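Local coordinates for periplasmic oligopeptide-binding protein (Burkholderia pseudomallei, PDB 3ZS6), which probably binds oligopeptides in the periplasm and delivers them to an ABC transporter for uptake into the cell, at residues 458-461 with 462-466; 301-305 with 306-310; 324-327 with 328-331. One frame throughout, in Å; residues are numbered along the deposited sequence.

In the fold
Along the chain, contact 2 comes first, contact 3 follows and contact 1 closes the series, all on the same side of the chain's centre. Contact 2 leaves strand 301-302, which pairs with strand 470-480 of a mixed sheet; contact 3 opens helix 327-340; contact 1 lies in the last part of helix 449-464. Contacts 1 and 2 have centres about 13 Å apart and touch, with a probable hydrogen bond between His-460 NE2 and Leu-306 N. Contact 3 stands about 20 Å from contact 2 and 21 Å from contact 1, centre to centre, touching neither. Two parts of the chain far apart in sequence thus meet where helix 449-464 packs on the loop after strand 301-302, while contact 3 lies at the surface.

Contact 1: residues 458-461 with 462-466; sequences QAHD and LAMND
His-460 and Met-464 meet one turn apart on the buried flank of the helix, where the side chains pack tightly. The methionine CG sits over one face of the imidazole, 3.8 Å from the ring centroid and 30° off its normal, a CH-pi contact whose nearest ring atom is His-460 NE2, 3.4 Å from Met-464 CG. The sulfur stands obliquely to the same ring, SD being 4.7 Å from its centroid. The histidine chi1 of 179° and bends at chi2 and chi3 of Met-464 bring the two together. The ring's NE2 also receives the backbone N-H of Leu-306 in a probable hydrogen bond, which would limit rotation of the imidazole, and Phe-417 and Phe-318 border the histidine.

Beneath these side chains runs the C-terminal part of helix 449-464, a plain alpha-helical ladder of i to i+4 bonds. Met-464 N donates to His-460 O at 2.9 Å, and Ala-463 N reaches Ala-459 O at 3.0 Å. The ladder carries on to Asn-465, whose N donates to Asp-461 O at 3.0 Å. Ala-459, Leu-462 and Ala-463 pack on helix 434-443, the two alanine methyls against Leu-439 and Val-436 and the leucine, its end leading away from the preceding turn, against Lys-435 and Val-436.

The solvent side is looser. Gln-458 extends into an exposed position and contributes to the contact mainly through its carbonyl, which accepts from Leu-462 N. Asp-461, partly exposed, holds its carboxylate in a salt bridge from OD2 to Arg-316 and packs beside Phe-318. Asn-465 folds its amide back toward the turn before it, where ND2 approaches Asp-461 O without the angle of a hydrogen bond.

Contact 2: residues 301-305 with 306-310; sequences VPMYG and LMPKG
Met-303 reaches across a bend of the chain to Met-307 and Pro-308, and its terminal methyl makes nearly all of the side-chain contact between 301-305 and 306-310. The apolar part is small. CE lies 4.3 Å from Pro-308 CB, while SD passes 4.2 Å from Pro-308 CA. Up to the sulfur the methionine runs out straight (chi2 -175°); a turn at chi3, 67°, then swings the methyl against the returning chain.

Contacts between this methyl and polar backbone atoms are closer. CE comes to 3.4 Å from Met-307 O, 3.5 Å from Pro-308 N and 3.7 Å from Leu-306 O, so it fits against the peptide joining Met-307 to Pro-308 and also meets the carbonyl of Leu-306. The proline nitrogen, having no hydrogen, presents no donor at this spot.

No hydrogen bond joins the two segments. This is the turn that leaves strand 301-302 of the mixed sheet, closed by one methionine methyl rather than by a backbone bond, with the CA atoms of Met-303 and Pro-308 7.5 Å apart. Several of its backbone polar atoms find partners outside: Leu-306 O takes a hydrogen bond from Thr-261 OG1, and backbone bonds tie Val-301 to Gln-474 and Met-303 to Leu-472, pairing the short, weakly bonded strand 301-302 antiparallel with strand 470-480. Leu-306 and Met-307 turn away from 301-305 into other packing, against Leu-419 and among Phe-416 and Phe-417.

The chemistry implies a loop with a buried middle whose course is set by its surroundings more than by its own crosslinks. A methyl next to sulfur carries slightly polarised C-H bonds and may be a tolerable neighbour for the carbonyl oxygens, but it supplies contact without the directional hold of a hydrogen bond.

Contact 3: residues 324-327 with 328-331; sequences SWPM and ARRV
Trp-325 and Pro-326 run in extended form into helix 327-340, and Pro-326 occupies the N-cap position. The first two helical bonds follow directly: Arg-330 N donates to Pro-326 O at 3.0 Å, and Val-331 N to Met-327 O at 2.8 Å. The side chains of Arg-329 and Arg-330 lie back against the residues that lead into the helix.

Arg-329 lays its guanidinium flat on the indole of Trp-325, a cation-pi stack in which CZ stands 3.6 Å from the centroid of the five-membered ring, only 8° off the normal. The planes are 26° apart, and the tilt brings Arg-329 NH2 closest, above the ring near NE1. Those two nitrogens are both donors and do not bond; NE1 gives its hydrogen to Asp-321 OD1, which would fix the turn of the indole. An extended chain from CG to NE carries the arginine over the ring.

This is the N-terminal turn of helix 327-340, with Pro-326 as N-cap, at the protein surface beside helices 276-285 and 359-376. Tyr-333, further along the same helix, meets Trp-325 edge to face.

Arg-330 leaves on another side of the helix and is buried. Met-327 bends at chi2 and chi3 so that its methyl covers one face of the Arg-330 guanidinium, CE lying 3.6 Å from CZ, over the middle of the group. A water joins that group to the loop: it donates to Trp-325 O at 2.7 Å and accepts from Arg-330 NH2 at 2.7 Å. Arg-330 NH1 is taken by the carbonyl of Met-284, near the end of helix 276-285.

Contact 1: residues 458-461 with 462-466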
ATOM      1  N   GLN A 458      22.154  -0.981   5.859  1.00 26.77           N
ATOM      2  CA  GLN A 458      23.173  -1.494   4.952  1.00 30.75           C
ATOM      3  C   GLN A 458      22.533  -2.224   3.774  1.00 24.15           C
ATOM      4  O   GLN A 458      22.896  -1.990   2.626  1.00 24.46           O
ATOM      5  CB  GLN A 458      24.153  -2.411   5.685  1.00 31.11           C
ATOM      6  CG  GLN A 458      25.220  -2.996   4.776  1.00 34.38           C
ATOM      7  CD  GLN A 458      26.137  -3.966   5.493  1.00 37.05           C
ATOM      8  OE1 GLN A 458      25.983  -4.222   6.691  1.00 34.62           O
ATOM      9  NE2 GLN A 458      27.097  -4.519   4.758  1.00 39.27           N
ATOM     10  N   ALA A 459      21.565  -3.091   4.065  1.00 21.45           N
ATOM     11  CA  ALA A 459      20.840  -3.815   3.022  1.00 23.48           C
ATOM     12  C   ALA A 459      20.053  -2.892   2.078  1.00 24.16           C
ATOM     13  O   ALA A 459      20.046  -3.106   0.862  1.00 19.65           O
ATOM     14  CB  ALA A 459      19.913  -4.853   3.641  1.00 25.76           C
ATOM     15  N   HIS A 460      19.384  -1.881   2.631  1.00 23.92           N
ATOM     16  CA  HIS A 460      18.637  -0.940   1.796  1.00 25.36           C
ATOM     17  C   HIS A 460      19.580  -0.197   0.848  1.00 25.11           C
ATOM     18  O   HIS A 460      19.353  -0.180  -0.366  1.00 22.29           O
ATOM     19  CB  HIS A 460      17.812   0.052   2.632  1.00 15.84           C
ATOM     20  CG  HIS A 460      17.042   1.046   1.808  1.00 15.89           C
ATOM     21  ND1 HIS A 460      17.170   2.410   1.971  1.00 19.07           N
ATOM     22  CD2 HIS A 460      16.146   0.872   0.805  1.00 16.80           C
ATOM     23  CE1 HIS A 460      16.388   3.033   1.105  1.00 23.66           C
ATOM     24  NE2 HIS A 460      15.757   2.122   0.384  1.00 15.22           N
ATOM     25  N   ASP A 461      20.635   0.403   1.403  1.00 23.67           N
ATOM     26  CA  ASP A 461      21.653   1.086   0.599  1.00 24.58           C
ATOM     27  C   ASP A 461      22.197   0.183  -0.504  1.00 22.97           C
ATOM     28  O   ASP A 461      22.358   0.608  -1.650  1.00 23.18           O
ATOM     29  CB  ASP A 461      22.835   1.543   1.467  1.00 30.22           C
ATOM     30  CG  ASP A 461      22.467   2.639   2.454  1.00 31.37           C
ATOM     31  OD1 ASP A 461      21.369   3.232   2.341  1.00 27.26           O
ATOM     32  OD2 ASP A 461      23.303   2.918   3.341  1.00 34.15           O
ATOM     33  N   LEU A 462      22.504  -1.059  -0.149  1.00 23.71           N
ATOM     34  CA  LEU A 462      23.066  -1.999  -1.113  1.00 20.87           C
ATOM     35  C   LEU A 462      22.114  -2.191  -2.288  1.00 23.29           C
ATOM     36  O   LEU A 462      22.524  -2.128  -3.454  1.00 21.89           O
ATOM     37  CB  LEU A 462      23.360  -3.346  -0.450  1.00 23.85           C
ATOM     38  CG  LEU A 462      24.090  -4.362  -1.333  1.00 24.52           C
ATOM     39  CD1 LEU A 462      25.400  -3.770  -1.837  1.00 22.70           C
ATOM     40  CD2 LEU A 462      24.337  -5.678  -0.584  1.00 22.20           C
ATOM     41  N   ALA A 463      20.841  -2.420  -1.978  1.00 16.82           N
ATOM     42  CA  ALA A 463      19.825  -2.567  -3.018  1.00 13.60           C
ATOM     43  C   ALA A 463      19.681  -1.315  -3.891  1.00 12.16           C
ATOM     44  O   ALA A 463      19.580  -1.420  -5.110  1.00 15.83           O
ATOM     45  CB  ALA A 463      18.487  -2.932  -2.406  1.00 11.74           C
ATOM     46  N   MET A 464      19.639  -0.136  -3.272  1.00 17.66           N
ATOM     47  CA  MET A 464      19.383   1.091  -4.035  1.00 21.27           C
ATOM     48  C   MET A 464      20.559   1.457  -4.952  1.00 25.78           C
ATOM     49  O   MET A 464      20.374   2.126  -5.970  1.00 21.67           O
ATOM     50  CB  MET A 464      19.028   2.265  -3.115  1.00 19.71           C
ATOM     51  CG  MET A 464      17.704   2.119  -2.373  1.00 21.27           C
ATOM     52  SD  MET A 464      16.266   1.901  -3.443  1.00 22.12           S
ATOM     53  CE  MET A 464      16.126   0.114  -3.471  1.00 17.90           C
ATOM     54  N   ASN A 465      21.764   1.024  -4.588  1.00 25.28           N
ATOM     55  CA  ASN A 465      22.919   1.212  -5.462  1.00 22.14           C
ATOM     56  C   ASN A 465      22.770   0.432  -6.763  1.00 23.14           C
ATOM     57  O   ASN A 465      23.472   0.692  -7.741  1.00 24.49           O
ATOM     58  CB  ASN A 465      24.219   0.841  -4.747  1.00 29.85           C
ATOM     59  CG  ASN A 465      24.687   1.926  -3.796  1.00 40.95           C
ATOM     60  OD1 ASN A 465      24.763   3.101  -4.163  1.00 48.21           O
ATOM     61  ND2 ASN A 465      24.992   1.543  -2.565  1.00 43.54           N
ATOM     62  N   ASP A 466      21.832  -0.511  -6.776  1.00 21.70           N
ATOM     63  CA  ASP A 466      21.499  -1.249  -7.993  1.00 19.80           C
ATOM     64  C   ASP A 466      20.367  -0.584  -8.792  1.00 18.15           C
ATOM     65  O   ASP A 466      20.073  -0.990  -9.912  1.00 18.41           O
ATOM     66  CB  ASP A 466      21.138  -2.703  -7.654  1.00 20.13           C
ATOM     67  CG  ASP A 466      22.367  -3.554  -7.305  1.00 25.41           C
ATOM     68  OD1 ASP A 466      23.504  -3.108  -7.577  1.00 27.44           O
ATOM     69  OD2 ASP A 466      22.197  -4.669  -6.771  1.00 26.34           O
TER

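Contact 2: residues 301-305 with 306-310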
ATOM      1  N   VAL A 301       8.572  15.408  -0.744  1.00 23.78           N
ATOM      2  CA  VAL A 301      10.013  15.488  -0.501  1.00 26.17           C
ATOM      3  C   VAL A 301      10.803  14.576  -1.449  1.00 19.98           C
ATOM      4  O   VAL A 301      10.524  13.384  -1.539  1.00 17.78           O
ATOM      5  CB  VAL A 301      10.345  15.101   0.960  1.00 27.55           C
ATOM      6  CG1 VAL A 301      11.857  15.083   1.183  1.00 30.99           C
ATOM      7  CG2 VAL A 301       9.663  16.060   1.931  1.00 32.67           C
ATOM      8  N   PRO A 302      11.801  15.132  -2.155  1.00 15.98           N
ATOM      9  CA  PRO A 302      12.592  14.285  -3.058  1.00 16.01           C
ATOM     10  C   PRO A 302      13.080  13.010  -2.374  1.00 15.14           C
ATOM     11  O   PRO A 302      13.482  13.045  -1.210  1.00 17.86           O
ATOM     12  CB  PRO A 302      13.765  15.193  -3.446  1.00 21.65           C
ATOM     13  CG  PRO A 302      13.172  16.582  -3.388  1.00 23.22           C
ATOM     14  CD  PRO A 302      12.249  16.537  -2.180  1.00 20.85           C
ATOM     15  N   MET A 303      13.000  11.884  -3.080  1.00 19.40           N
ATOM     16  CA  MET A 303      13.489  10.611  -2.550  1.00 22.03           C
ATOM     17  C   MET A 303      14.367   9.884  -3.566  1.00 20.34           C
ATOM     18  O   MET A 303      14.146   9.990  -4.776  1.00 18.32           O
ATOM     19  CB  MET A 303      12.332   9.706  -2.108  1.00 22.41           C
ATOM     20  CG  MET A 303      11.698  10.110  -0.781  1.00 27.57           C
ATOM     21  SD  MET A 303      10.430   8.961  -0.189  1.00 26.27           S
ATOM     22  CE  MET A 303      11.402   7.490   0.179  1.00 21.27           C
ATOM     23  N   TYR A 304      15.342   9.132  -3.061  1.00 15.41           N
ATOM     24  CA  TYR A 304      16.299   8.412  -3.899  1.00 15.48           C
ATOM     25  C   TYR A 304      16.271   6.909  -3.633  1.00 19.86           C
ATOM     26  O   TYR A 304      16.808   6.123  -4.411  1.00 20.49           O
ATOM     27  CB  TYR A 304      17.710   8.972  -3.674  1.00 14.75           C
ATOM     28  CG  TYR A 304      17.741  10.454  -3.931  1.00 18.98           C
ATOM     29  CD1 TYR A 304      17.898  10.946  -5.219  1.00 17.73           C
ATOM     30  CD2 TYR A 304      17.550  11.362  -2.897  1.00 21.50           C
ATOM     31  CE1 TYR A 304      17.900  12.304  -5.470  1.00 17.95           C
ATOM     32  CE2 TYR A 304      17.549  12.727  -3.138  1.00 20.43           C
ATOM     33  CZ  TYR A 304      17.724  13.186  -4.426  1.00 19.07           C
ATOM     34  OH  TYR A 304      17.710  14.531  -4.680  1.00 26.38           O
ATOM     35  N   GLY A 305      15.651   6.523  -2.522  1.00 17.83           N
ATOM     36  CA  GLY A 305      15.458   5.125  -2.187  1.00 10.60           C
ATOM     37  C   GLY A 305      14.015   4.869  -1.778  1.00 13.80           C
ATOM     38  O   GLY A 305      13.140   5.721  -1.993  1.00 14.94           O
ATOM     39  N   LEU A 306      13.764   3.700  -1.196  1.00 10.12           N
ATOM     40  CA  LEU A 306      12.408   3.286  -0.823  1.00 15.04           C
ATOM     41  C   LEU A 306      11.982   3.750   0.570  1.00 13.86           C
ATOM     42  O   LEU A 306      10.794   3.936   0.822  1.00 17.74           O
ATOM     43  CB  LEU A 306      12.267   1.760  -0.914  1.00 14.77           C
ATOM     44  CG  LEU A 306      12.473   1.107  -2.286  1.00 21.43           C
ATOM     45  CD1 LEU A 306      12.411  -0.423  -2.170  1.00 20.02           C
ATOM     46  CD2 LEU A 306      11.448   1.620  -3.297  1.00 19.76           C
ATOM     47  N   MET A 307      12.944   3.915   1.477  1.00 15.43           N
ATOM     48  CA  MET A 307      12.635   4.256   2.866  1.00 16.58           C
ATOM     49  C   MET A 307      12.364   5.749   3.043  1.00 19.95           C
ATOM     50  O   MET A 307      13.264   6.570   2.872  1.00 21.78           O
ATOM     51  CB  MET A 307      13.782   3.847   3.809  1.00 17.55           C
ATOM     52  CG  MET A 307      14.214   2.390   3.722  1.00 15.56           C
ATOM     53  SD  MET A 307      12.956   1.232   4.299  1.00 20.42           S
ATOM     54  CE  MET A 307      13.657  -0.305   3.711  1.00 21.31           C
ATOM     55  N   PRO A 308      11.125   6.108   3.411  1.00 16.91           N
ATOM     56  CA  PRO A 308      10.836   7.515   3.718  1.00 19.00           C
ATOM     57  C   PRO A 308      11.551   7.908   5.006  1.00 21.30           C
ATOM     58  O   PRO A 308      11.692   7.070   5.896  1.00 19.10           O
ATOM     59  CB  PRO A 308       9.315   7.535   3.942  1.00 18.24           C
ATOM     60  CG  PRO A 308       8.804   6.190   3.490  1.00 15.49           C
ATOM     61  CD  PRO A 308       9.957   5.237   3.609  1.00 16.41           C
ATOM     62  N   LYS A 309      12.019   9.147   5.107  1.00 24.63           N
ATOM     63  CA  LYS A 309      12.617   9.592   6.356  1.00 32.12           C
ATOM     64  C   LYS A 309      11.580   9.428   7.466  1.00 31.95           C
ATOM     65  O   LYS A 309      10.422   9.813   7.301  1.00 27.54           O
ATOM     66  CB  LYS A 309      13.069  11.049   6.255  1.00 41.88           C
ATOM     67  CG  LYS A 309      13.672  11.599   7.542  1.00 51.24           C
ATOM     68  CD  LYS A 309      13.934  13.097   7.455  1.00 58.86           C
ATOM     69  CE  LYS A 309      14.996  13.428   6.417  1.00 63.32           C
ATOM     70  NZ  LYS A 309      15.366  14.875   6.454  1.00 67.75           N
ATOM     71  N   GLY A 310      11.982   8.829   8.582  1.00 36.20           N
ATOM     72  CA  GLY A 310      11.074   8.662   9.703  1.00 40.04           C
ATOM     73  C   GLY A 310      10.562   7.250   9.939  1.00 40.94           C
ATOM     74  O   GLY A 310      10.063   6.946  11.020  1.00 35.64           O
TER

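Contact 3: residues 324-327 with 328-331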
ATOM      1  N   SER A 324      23.899  15.578  -4.808  1.00 37.04           N
ATOM      2  CA  SER A 324      24.447  16.903  -4.541  1.00 39.01           C
ATOM      3  C   SER A 324      25.353  17.394  -5.667  1.00 42.87           C
ATOM      4  O   SER A 324      26.097  18.359  -5.498  1.00 47.33           O
ATOM      5  CB  SER A 324      25.196  16.911  -3.206  1.00 40.15           C
ATOM      6  OG  SER A 324      26.207  15.919  -3.193  1.00 43.57           O
ATOM      7  N   TRP A 325      25.284  16.732  -6.817  1.00 37.49           N
ATOM      8  CA  TRP A 325      26.069  17.134  -7.978  1.00 36.96           C
ATOM      9  C   TRP A 325      25.364  18.197  -8.817  1.00 39.94           C
ATOM     10  O   TRP A 325      24.142  18.197  -8.928  1.00 36.64           O
ATOM     11  CB  TRP A 325      26.370  15.931  -8.871  1.00 34.62           C
ATOM     12  CG  TRP A 325      27.247  14.878  -8.252  1.00 31.30           C
ATOM     13  CD1 TRP A 325      27.835  14.911  -7.019  1.00 30.07           C
ATOM     14  CD2 TRP A 325      27.626  13.633  -8.845  1.00 25.53           C
ATOM     15  NE1 TRP A 325      28.560  13.760  -6.810  1.00 27.82           N
ATOM     16  CE2 TRP A 325      28.447  12.959  -7.916  1.00 30.46           C
ATOM     17  CE3 TRP A 325      27.353  13.023 -10.073  1.00 25.84           C
ATOM     18  CZ2 TRP A 325      28.999  11.703  -8.179  1.00 36.17           C
ATOM     19  CZ3 TRP A 325      27.900  11.771 -10.333  1.00 25.36           C
ATOM     20  CH2 TRP A 325      28.713  11.128  -9.389  1.00 31.65           C
ATOM     21  N   PRO A 326      26.141  19.112  -9.412  1.00 37.31           N
ATOM     22  CA  PRO A 326      25.587  19.991 -10.443  1.00 35.52           C
ATOM     23  C   PRO A 326      24.895  19.140 -11.496  1.00 34.74           C
ATOM     24  O   PRO A 326      25.380  18.053 -11.820  1.00 36.11           O
ATOM     25  CB  PRO A 326      26.835  20.640 -11.045  1.00 34.20           C
ATOM     26  CG  PRO A 326      27.823  20.650  -9.924  1.00 35.16           C
ATOM     27  CD  PRO A 326      27.550  19.416  -9.109  1.00 33.60           C
ATOM     28  N   MET A 327      23.783  19.619 -12.033  1.00 28.66           N
ATOM     29  CA  MET A 327      23.037  18.824 -12.999  1.00 33.46           C
ATOM     30  C   MET A 327      23.901  18.462 -14.210  1.00 31.08           C
ATOM     31  O   MET A 327      23.868  17.325 -14.683  1.00 30.39           O
ATOM     32  CB  MET A 327      21.742  19.532 -13.426  1.00 32.41           C
ATOM     33  CG  MET A 327      20.803  18.654 -14.245  1.00 31.53           C
ATOM     34  SD  MET A 327      20.357  17.107 -13.410  1.00 31.61           S
ATOM     35  CE  MET A 327      19.540  17.722 -11.932  1.00 17.52           C
ATOM     36  N   ALA A 328      24.678  19.423 -14.703  1.00 29.20           N
ATOM     37  CA  ALA A 328      25.550  19.184 -15.852  1.00 31.99           C
ATOM     38  C   ALA A 328      26.451  17.970 -15.628  1.00 29.15           C
ATOM     39  O   ALA A 328      26.646  17.151 -16.527  1.00 33.36           O
ATOM     40  CB  ALA A 328      26.391  20.431 -16.165  1.00 34.31           C
ATOM     41  N   ARG A 329      26.996  17.866 -14.423  1.00 28.38           N
ATOM     42  CA  ARG A 329      27.800  16.716 -14.019  1.00 30.47           C
ATOM     43  C   ARG A 329      26.948  15.445 -13.943  1.00 29.36           C
ATOM     44  O   ARG A 329      27.392  14.364 -14.336  1.00 29.38           O
ATOM     45  CB  ARG A 329      28.457  17.005 -12.666  1.00 33.03           C
ATOM     46  CG  ARG A 329      29.304  15.881 -12.089  1.00 35.18           C
ATOM     47  CD  ARG A 329      30.181  16.433 -10.982  1.00 39.77           C
ATOM     48  NE  ARG A 329      30.531  15.455  -9.956  1.00 36.61           N
ATOM     49  CZ  ARG A 329      30.910  15.786  -8.724  1.00 41.44           C
ATOM     50  NH1 ARG A 329      30.981  17.066  -8.371  1.00 37.89           N
ATOM     51  NH2 ARG A 329      31.212  14.843  -7.843  1.00 46.54           N
ATOM     52  N   ARG A 330      25.727  15.575 -13.432  1.00 24.35           N
ATOM     53  CA  ARG A 330      24.804  14.445 -13.394  1.00 24.92           C
ATOM     54  C   ARG A 330      24.597  13.885 -14.786  1.00 25.26           C
ATOM     55  O   ARG A 330      24.693  12.680 -15.002  1.00 22.83           O
ATOM     56  CB  ARG A 330      23.447  14.870 -12.837  1.00 24.15           C
ATOM     57  CG  ARG A 330      23.381  14.978 -11.341  1.00 22.92           C
ATOM     58  CD  ARG A 330      21.992  14.560 -10.907  1.00 32.16           C
ATOM     59  NE  ARG A 330      21.514  15.345  -9.786  1.00 32.89           N
ATOM     60  CZ  ARG A 330      20.259  15.325  -9.359  1.00 29.23           C
ATOM     61  NH1 ARG A 330      19.361  14.556  -9.968  1.00 25.75           N
ATOM     62  NH2 ARG A 330      19.910  16.075  -8.327  1.00 28.06           N
ATOM     63  N   VAL A 331      24.313  14.779 -15.728  1.00 25.63           N
ATOM     64  CA  VAL A 331      24.008  14.389 -17.098  1.00 30.44           C
ATOM     65  C   VAL A 331      25.206  13.749 -17.809  1.00 30.45           C
ATOM     66  O   VAL A 331      25.068  12.717 -18.472  1.00 30.03           O
ATOM     67  CB  VAL A 331      23.496  15.598 -17.908  1.00 30.31           C
ATOM     68  CG1 VAL A 331      23.493  15.281 -19.394  1.00 34.50           C
ATOM     69  CG2 VAL A 331      22.102  16.010 -17.422  1.00 29.48           C
TER
HETATM   70  O   HOH W   1      21.590  18.237  -8.137  1.00 30.94           O